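LbaCas13a H328A (C2c2) (Lachnospiraceae bacterium NK4A179, PDB 5WLH) binds and probably processes its own precursor CRISPR RNA, and as an RNA-guided CRISPR nuclease of the Cas13a family cleaves RNA. Local coordinates at residues D641-N646 / L720-K725. Residues are numbered along the deposited sequence; the frame is centred on the assembly and turned at random.
With nucleotides of chain B.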
ATOM      1  N   ASP A 641      -8.120  23.567 -26.978  1.00 31.59           N
ATOM      2  CA  ASP A 641      -9.104  22.672 -27.572  1.00 31.61           C
ATOM      3  C   ASP A 641      -9.963  21.993 -26.514  1.00 30.17           C
ATOM      4  O   ASP A 641     -11.135  21.706 -26.769  1.00 31.65           O
ATOM      5  CB  ASP A 641      -8.412  21.622 -28.441  1.00 33.97           C
ATOM      6  CG  ASP A 641      -7.995  22.169 -29.788  1.00 41.49           C
ATOM      7  OD1 ASP A 641      -8.300  23.356 -30.069  1.00 41.81           O
ATOM      8  OD2 ASP A 641      -7.350  21.416 -30.552  1.00 41.92           O
ATOM      9  N   LYS A 642      -9.417  21.742 -25.319  1.00 30.42           N
ATOM     10  CA  LYS A 642     -10.254  21.169 -24.259  1.00 31.60           C
ATOM     11  C   LYS A 642     -11.315  22.151 -23.784  1.00 29.00           C
ATOM     12  O   LYS A 642     -12.411  21.732 -23.391  1.00 28.41           O
ATOM     13  CB  LYS A 642      -9.396  20.722 -23.075  1.00 30.70           C
ATOM     14  CG  LYS A 642      -8.381  19.666 -23.444  1.00 31.35           C
ATOM     15  CD  LYS A 642      -7.630  19.171 -22.223  1.00 27.77           C
ATOM     16  CE  LYS A 642      -8.488  18.176 -21.462  1.00 33.25           C
ATOM     17  NZ  LYS A 642      -7.698  17.501 -20.381  1.00 36.13           N
ATOM     18  N   PHE A 643     -11.008  23.452 -23.782  1.00 28.97           N
ATOM     19  CA  PHE A 643     -12.059  24.443 -23.560  1.00 31.41           C
ATOM     20  C   PHE A 643     -13.149  24.300 -24.618  1.00 30.62           C
ATOM     21  O   PHE A 643     -14.344  24.232 -24.304  1.00 30.89           O
ATOM     22  CB  PHE A 643     -11.474  25.856 -23.586  1.00 27.44           C
ATOM     23  CG  PHE A 643     -11.072  26.383 -22.232  1.00 34.63           C
ATOM     24  CD1 PHE A 643     -10.507  25.547 -21.278  1.00 33.75           C
ATOM     25  CD2 PHE A 643     -11.232  27.730 -21.923  1.00 36.39           C
ATOM     26  CE1 PHE A 643     -10.121  26.034 -20.038  1.00 31.85           C
ATOM     27  CE2 PHE A 643     -10.858  28.226 -20.684  1.00 36.62           C
ATOM     28  CZ  PHE A 643     -10.288  27.371 -19.736  1.00 34.00           C
ATOM     29  N   TYR A 644     -12.742  24.223 -25.883  1.00 29.80           N
ATOM     30  CA  TYR A 644     -13.701  24.116 -26.977  1.00 32.62           C
ATOM     31  C   TYR A 644     -14.503  22.826 -26.884  1.00 32.06           C
ATOM     32  O   TYR A 644     -15.737  22.839 -26.948  1.00 37.47           O
ATOM     33  CB  TYR A 644     -12.967  24.186 -28.314  1.00 35.86           C
ATOM     34  CG  TYR A 644     -13.894  24.106 -29.506  1.00 36.48           C
ATOM     35  CD1 TYR A 644     -14.459  25.258 -30.048  1.00 40.79           C
ATOM     36  CD2 TYR A 644     -14.207  22.886 -30.086  1.00 37.87           C
ATOM     37  CE1 TYR A 644     -15.310  25.194 -31.133  1.00 40.10           C
ATOM     38  CE2 TYR A 644     -15.063  22.809 -31.172  1.00 42.40           C
ATOM     39  CZ  TYR A 644     -15.610  23.973 -31.691  1.00 44.01           C
ATOM     40  OH  TYR A 644     -16.461  23.913 -32.771  1.00 46.09           O
ATOM     41  N   SER A 645     -13.813  21.695 -26.737  1.00 33.55           N
ATOM     42  CA  SER A 645     -14.501  20.411 -26.717  1.00 37.26           C
ATOM     43  C   SER A 645     -15.396  20.256 -25.497  1.00 33.14           C
ATOM     44  O   SER A 645     -16.337  19.456 -25.539  1.00 32.33           O
ATOM     45  CB  SER A 645     -13.486  19.268 -26.766  1.00 42.44           C
ATOM     46  OG  SER A 645     -12.792  19.246 -28.005  1.00 48.13           O
ATOM     47  N   ASN A 646     -15.113  20.974 -24.410  1.00 29.12           N
ATOM     48  CA  ASN A 646     -15.972  20.963 -23.238  1.00 28.05           C
ATOM     49  C   ASN A 646     -17.099  21.985 -23.346  1.00 30.75           C
ATOM     50  O   ASN A 646     -17.843  22.170 -22.377  1.00 32.61           O
ATOM     51  CB  ASN A 646     -15.155  21.215 -21.959  1.00 27.90           C
ATOM     52  CG  ASN A 646     -14.536  19.937 -21.398  1.00 26.84           C
ATOM     53  OD1 ASN A 646     -15.207  19.143 -20.737  1.00 29.17           O
ATOM     54  ND2 ASN A 646     -13.262  19.726 -21.692  1.00 27.22           N
ATOM     55  N   LEU A 720     -19.031  24.115 -17.134  1.00 24.76           N
ATOM     56  CA  LEU A 720     -18.651  24.836 -15.926  1.00 25.89           C
ATOM     57  C   LEU A 720     -17.824  23.951 -15.005  1.00 29.41           C
ATOM     58  O   LEU A 720     -16.855  24.413 -14.390  1.00 24.24           O
ATOM     59  CB  LEU A 720     -19.903  25.329 -15.207  1.00 29.60           C
ATOM     60  CG  LEU A 720     -19.708  26.427 -14.163  1.00 33.65           C
ATOM     61  CD1 LEU A 720     -19.261  27.716 -14.820  1.00 35.99           C
ATOM     62  CD2 LEU A 720     -20.990  26.638 -13.377  1.00 35.74           C
ATOM     63  N   TYR A 721     -18.191  22.672 -14.907  1.00 25.27           N
ATOM     64  CA  TYR A 721     -17.446  21.739 -14.065  1.00 24.91           C
ATOM     65  C   TYR A 721     -15.996  21.625 -14.516  1.00 25.43           C
ATOM     66  O   TYR A 721     -15.072  21.633 -13.689  1.00 29.01           O
ATOM     67  CB  TYR A 721     -18.115  20.367 -14.106  1.00 23.98           C
ATOM     68  CG  TYR A 721     -17.748  19.507 -12.921  1.00 23.74           C
ATOM     69  CD1 TYR A 721     -18.132  19.866 -11.648  1.00 23.91           C
ATOM     70  CD2 TYR A 721     -16.989  18.345 -13.081  1.00 28.23           C
ATOM     71  CE1 TYR A 721     -17.817  19.079 -10.557  1.00 28.47           C
ATOM     72  CE2 TYR A 721     -16.670  17.558 -12.001  1.00 24.52           C
ATOM     73  CZ  TYR A 721     -17.076  17.928 -10.741  1.00 26.20           C
ATOM     74  OH  TYR A 721     -16.759  17.155  -9.649  1.00 26.15           O
ATOM     75  N   TYR A 722     -15.785  21.485 -15.822  1.00 25.15           N
ATOM     76  CA  TYR A 722     -14.427  21.392 -16.351  1.00 26.27           C
ATOM     77  C   TYR A 722     -13.679  22.697 -16.139  1.00 27.16           C
ATOM     78  O   TYR A 722     -12.539  22.699 -15.669  1.00 24.60           O
ATOM     79  CB  TYR A 722     -14.436  21.023 -17.837  1.00 26.51           C
ATOM     80  CG  TYR A 722     -13.023  20.991 -18.382  1.00 30.02           C
ATOM     81  CD1 TYR A 722     -12.170  19.934 -18.081  1.00 26.77           C
ATOM     82  CD2 TYR A 722     -12.518  22.040 -19.138  1.00 26.67           C
ATOM     83  CE1 TYR A 722     -10.868  19.906 -18.547  1.00 26.94           C
ATOM     84  CE2 TYR A 722     -11.212  22.027 -19.606  1.00 27.31           C
ATOM     85  CZ  TYR A 722     -10.391  20.951 -19.306  1.00 30.57           C
ATOM     86  OH  TYR A 722      -9.096  20.929 -19.765  1.00 26.78           O
ATOM     87  N   MET A 723     -14.308  23.826 -16.474  1.00 26.80           N
ATOM     88  CA  MET A 723     -13.629  25.104 -16.307  1.00 24.17           C
ATOM     89  C   MET A 723     -13.259  25.350 -14.850  1.00 25.00           C
ATOM     90  O   MET A 723     -12.133  25.746 -14.553  1.00 27.33           O
ATOM     91  CB  MET A 723     -14.490  26.251 -16.841  1.00 28.48           C
ATOM     92  CG  MET A 723     -13.946  27.586 -16.407  1.00 28.77           C
ATOM     93  SD  MET A 723     -14.753  28.947 -17.274  1.00 37.21           S
ATOM     94  CE  MET A 723     -16.455  28.649 -16.892  1.00 29.94           C
ATOM     95  N   PHE A 724     -14.195  25.113 -13.917  1.00 25.22           N
ATOM     96  CA  PHE A 724     -13.876  25.275 -12.501  1.00 22.83           C
ATOM     97  C   PHE A 724     -12.735  24.356 -12.087  1.00 24.14           C
ATOM     98  O   PHE A 724     -11.860  24.750 -11.306  1.00 23.10           O
ATOM     99  CB  PHE A 724     -15.098  24.977 -11.634  1.00 25.26           C
ATOM    100  CG  PHE A 724     -16.061  26.127 -11.531  1.00 31.33           C
ATOM    101  CD1 PHE A 724     -15.917  27.244 -12.346  1.00 35.66           C
ATOM    102  CD2 PHE A 724     -17.107  26.090 -10.626  1.00 30.85           C
ATOM    103  CE1 PHE A 724     -16.809  28.310 -12.255  1.00 34.81           C
ATOM    104  CE2 PHE A 724     -18.005  27.145 -10.533  1.00 36.94           C
ATOM    105  CZ  PHE A 724     -17.849  28.256 -11.347  1.00 35.73           C
ATOM    106  N   LYS A 725     -12.726  23.131 -12.611  1.00 26.08           N
ATOM    107  CA  LYS A 725     -11.659  22.199 -12.261  1.00 25.84           C
ATOM    108  C   LYS A 725     -10.306  22.759 -12.681  1.00 25.31           C
ATOM    109  O   LYS A 725      -9.350  22.771 -11.895  1.00 24.38           O
ATOM    110  CB  LYS A 725     -11.910  20.837 -12.918  1.00 24.72           C
ATOM    111  CG  LYS A 725     -10.927  19.745 -12.433  1.00 24.80           C
ATOM    112  CD  LYS A 725      -9.752  19.555 -13.411  1.00 22.79           C
ATOM    113  CE  LYS A 725     -10.197  18.850 -14.687  1.00 24.32           C
ATOM    114  NZ  LYS A 725      -9.050  18.658 -15.640  1.00 22.14           N
TER
ATOM    115  P     U B  37     -15.675  12.409 -18.217  1.00 45.23           P
ATOM    116  OP1   U B  37     -15.236  11.902 -16.883  1.00 52.19           O
ATOM    117  OP2   U B  37     -16.667  11.671 -19.053  1.00 38.55           O
ATOM    118  O5'   U B  37     -16.270  13.856 -17.929  1.00 52.45           O
ATOM    119  C5'   U B  37     -16.528  14.765 -18.977  1.00 46.54           C
ATOM    120  C4'   U B  37     -17.992  15.092 -19.199  1.00 41.41           C
ATOM    121  O4'   U B  37     -17.969  16.169 -20.157  1.00 37.42           O
ATOM    122  C3'   U B  37     -18.799  13.997 -19.883  1.00 40.60           C
ATOM    123  O3'   U B  37     -20.196  14.358 -19.859  1.00 42.74           O
ATOM    124  C2'   U B  37     -18.282  14.126 -21.306  1.00 42.78           C
ATOM    125  O2'   U B  37     -19.072  13.510 -22.301  1.00 46.49           O
ATOM    126  C1'   U B  37     -18.214  15.653 -21.457  1.00 41.28           C
ATOM    127  N1    U B  37     -17.095  16.101 -22.294  1.00 45.20           N
ATOM    128  C2    U B  37     -17.371  16.944 -23.349  1.00 45.83           C
ATOM    129  O2    U B  37     -18.504  17.321 -23.603  1.00 48.63           O
ATOM    130  N3    U B  37     -16.264  17.322 -24.071  1.00 41.61           N
ATOM    131  C4    U B  37     -14.953  16.938 -23.842  1.00 42.91           C
ATOM    132  O4    U B  37     -14.055  17.347 -24.575  1.00 44.78           O
ATOM    133  C5    U B  37     -14.754  16.075 -22.725  1.00 39.73           C
ATOM    134  C6    U B  37     -15.809  15.698 -22.011  1.00 41.82           C
ATOM    135  P     A B  36      -9.663  15.732 -17.895  1.00 27.22           P
ATOM    136  OP1   A B  36      -9.758  16.594 -19.094  1.00 29.51           O
ATOM    137  OP2   A B  36      -9.605  16.325 -16.543  1.00 30.02           O
ATOM    138  O5'   A B  36     -10.860  14.700 -17.879  1.00 30.66           O
ATOM    139  C5'   A B  36     -12.196  15.155 -17.756  1.00 33.38           C
ATOM    140  C4'   A B  36     -13.089  14.465 -18.750  1.00 32.28           C
ATOM    141  O4'   A B  36     -12.654  14.764 -20.104  1.00 34.17           O
ATOM    142  C3'   A B  36     -13.122  12.954 -18.658  1.00 36.36           C
ATOM    143  O3'   A B  36     -14.394  12.572 -19.184  1.00 41.75           O
ATOM    144  C2'   A B  36     -12.017  12.555 -19.640  1.00 34.23           C
ATOM    145  O2'   A B  36     -12.074  11.222 -20.091  1.00 34.76           O
ATOM    146  C1'   A B  36     -12.266  13.561 -20.760  1.00 33.07           C
ATOM    147  N9    A B  36     -11.125  13.912 -21.597  1.00 33.56           N
ATOM    148  C8    A B  36      -9.815  14.141 -21.253  1.00 29.14           C
ATOM    149  N7    A B  36      -9.076  14.527 -22.268  1.00 33.32           N
ATOM    150  C5    A B  36      -9.968  14.587 -23.336  1.00 39.16           C
ATOM    151  C6    A B  36      -9.817  14.935 -24.694  1.00 39.93           C
ATOM    152  N6    A B  36      -8.650  15.303 -25.234  1.00 39.89           N
ATOM    153  N1    A B  36     -10.915  14.886 -25.485  1.00 40.02           N
ATOM    154  C2    A B  36     -12.083  14.519 -24.949  1.00 39.64           C
ATOM    155  N3    A B  36     -12.346  14.176 -23.689  1.00 42.65           N
ATOM    156  C4    A B  36     -11.233  14.229 -22.930  1.00 37.40           C
ATOM    157  P     U B  35      -6.689  16.139 -13.692  1.00 26.88           P
ATOM    158  OP1   U B  35      -5.439  15.993 -12.913  1.00 27.89           O
ATOM    159  OP2   U B  35      -6.875  17.480 -14.297  1.00 29.32           O
ATOM    160  O5'   U B  35      -6.783  15.043 -14.830  1.00 23.09           O
ATOM    161  C5'   U B  35      -6.076  15.176 -16.043  1.00 22.91           C
ATOM    162  C4'   U B  35      -6.454  14.051 -16.960  1.00 24.40           C
ATOM    163  O4'   U B  35      -6.064  12.791 -16.367  1.00 25.77           O
ATOM    164  C3'   U B  35      -7.946  13.902 -17.185  1.00 23.58           C
ATOM    165  O3'   U B  35      -8.396  14.800 -18.173  1.00 26.39           O
ATOM    166  C2'   U B  35      -8.086  12.438 -17.575  1.00 24.15           C
ATOM    167  O2'   U B  35      -7.813  12.257 -18.953  1.00 26.17           O
ATOM    168  C1'   U B  35      -6.967  11.780 -16.748  1.00 25.19           C
ATOM    169  N1    U B  35      -7.506  11.145 -15.527  1.00 24.76           N
ATOM    170  C2    U B  35      -8.023   9.879 -15.688  1.00 27.72           C
ATOM    171  O2    U B  35      -8.012   9.289 -16.753  1.00 28.28           O
ATOM    172  N3    U B  35      -8.532   9.319 -14.554  1.00 28.35           N
ATOM    173  C4    U B  35      -8.601   9.897 -13.304  1.00 29.69           C
ATOM    174  O4    U B  35      -9.118   9.248 -12.394  1.00 26.59           O
ATOM    175  C5    U B  35      -8.057  11.214 -13.214  1.00 25.20           C
ATOM    176  C6    U B  35      -7.535  11.785 -14.306  1.00 23.61           C
TER
HETATM  177  O   HOH W   1      -6.881  18.951 -18.488  1.00 31.85           O
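Tyr-722 meets Asn-646 and Lys-642 because its CG stands anti to the backbone N (chi1 178°), which sends the ring from helix 709-732 across to helix 635-645. In Asn-646, CG beside the backbone N (chi1 -85°) puts the amide over the tyrosine, and chi2 turns it flat on the ring. The two planes are only 2° apart. ND2 sits over the ring centre, 3.4 Å above the plane. A bond in its own plane also fixes the amide: Asn-646 ND2 donates to Lys-642 O at 2.8 Å. That carbonyl accepts from Asn-646 N as well, the two donors arriving from opposite faces of its plane.

Phe-643 comes to the edge of the tyrosine, with its CD1 4.0 Å from Tyr-722 CE2. The same Phe-643 ring also packs on Leu-660, Leu-661 and Tyr-665 of helix 654-665. The Lys-642 chain runs across the phenol end, and its CE lies 3.3 Å from Tyr-722 OH. One water bonds to both Lys-642 NZ and Tyr-722 OH.

Beyond the phenol, Lys-642 NZ donates to OP1 of A36 of chain B at 2.6 Å. Lys-725 NZ takes OP2 of the same phosphate, also at 2.6 Å, and reaches OP2 of U35 of chain B as well. The two ammonium groups thus grip one phosphate from two helices. The base of U37 of chain B is held by its N3, which donates to Ser-645 O at 2.6 Å.

A leucine in place of Tyr-722 would probably leave the Asn-646 amide without its flat stacking partner and the bridging water without its phenol bond.

The arrangement is a helix-helix packing contact with an amide-on-ring stack, beside a two-lysine phosphate site that grips the backbone of the bound pre-crRNA at A36 of chain B.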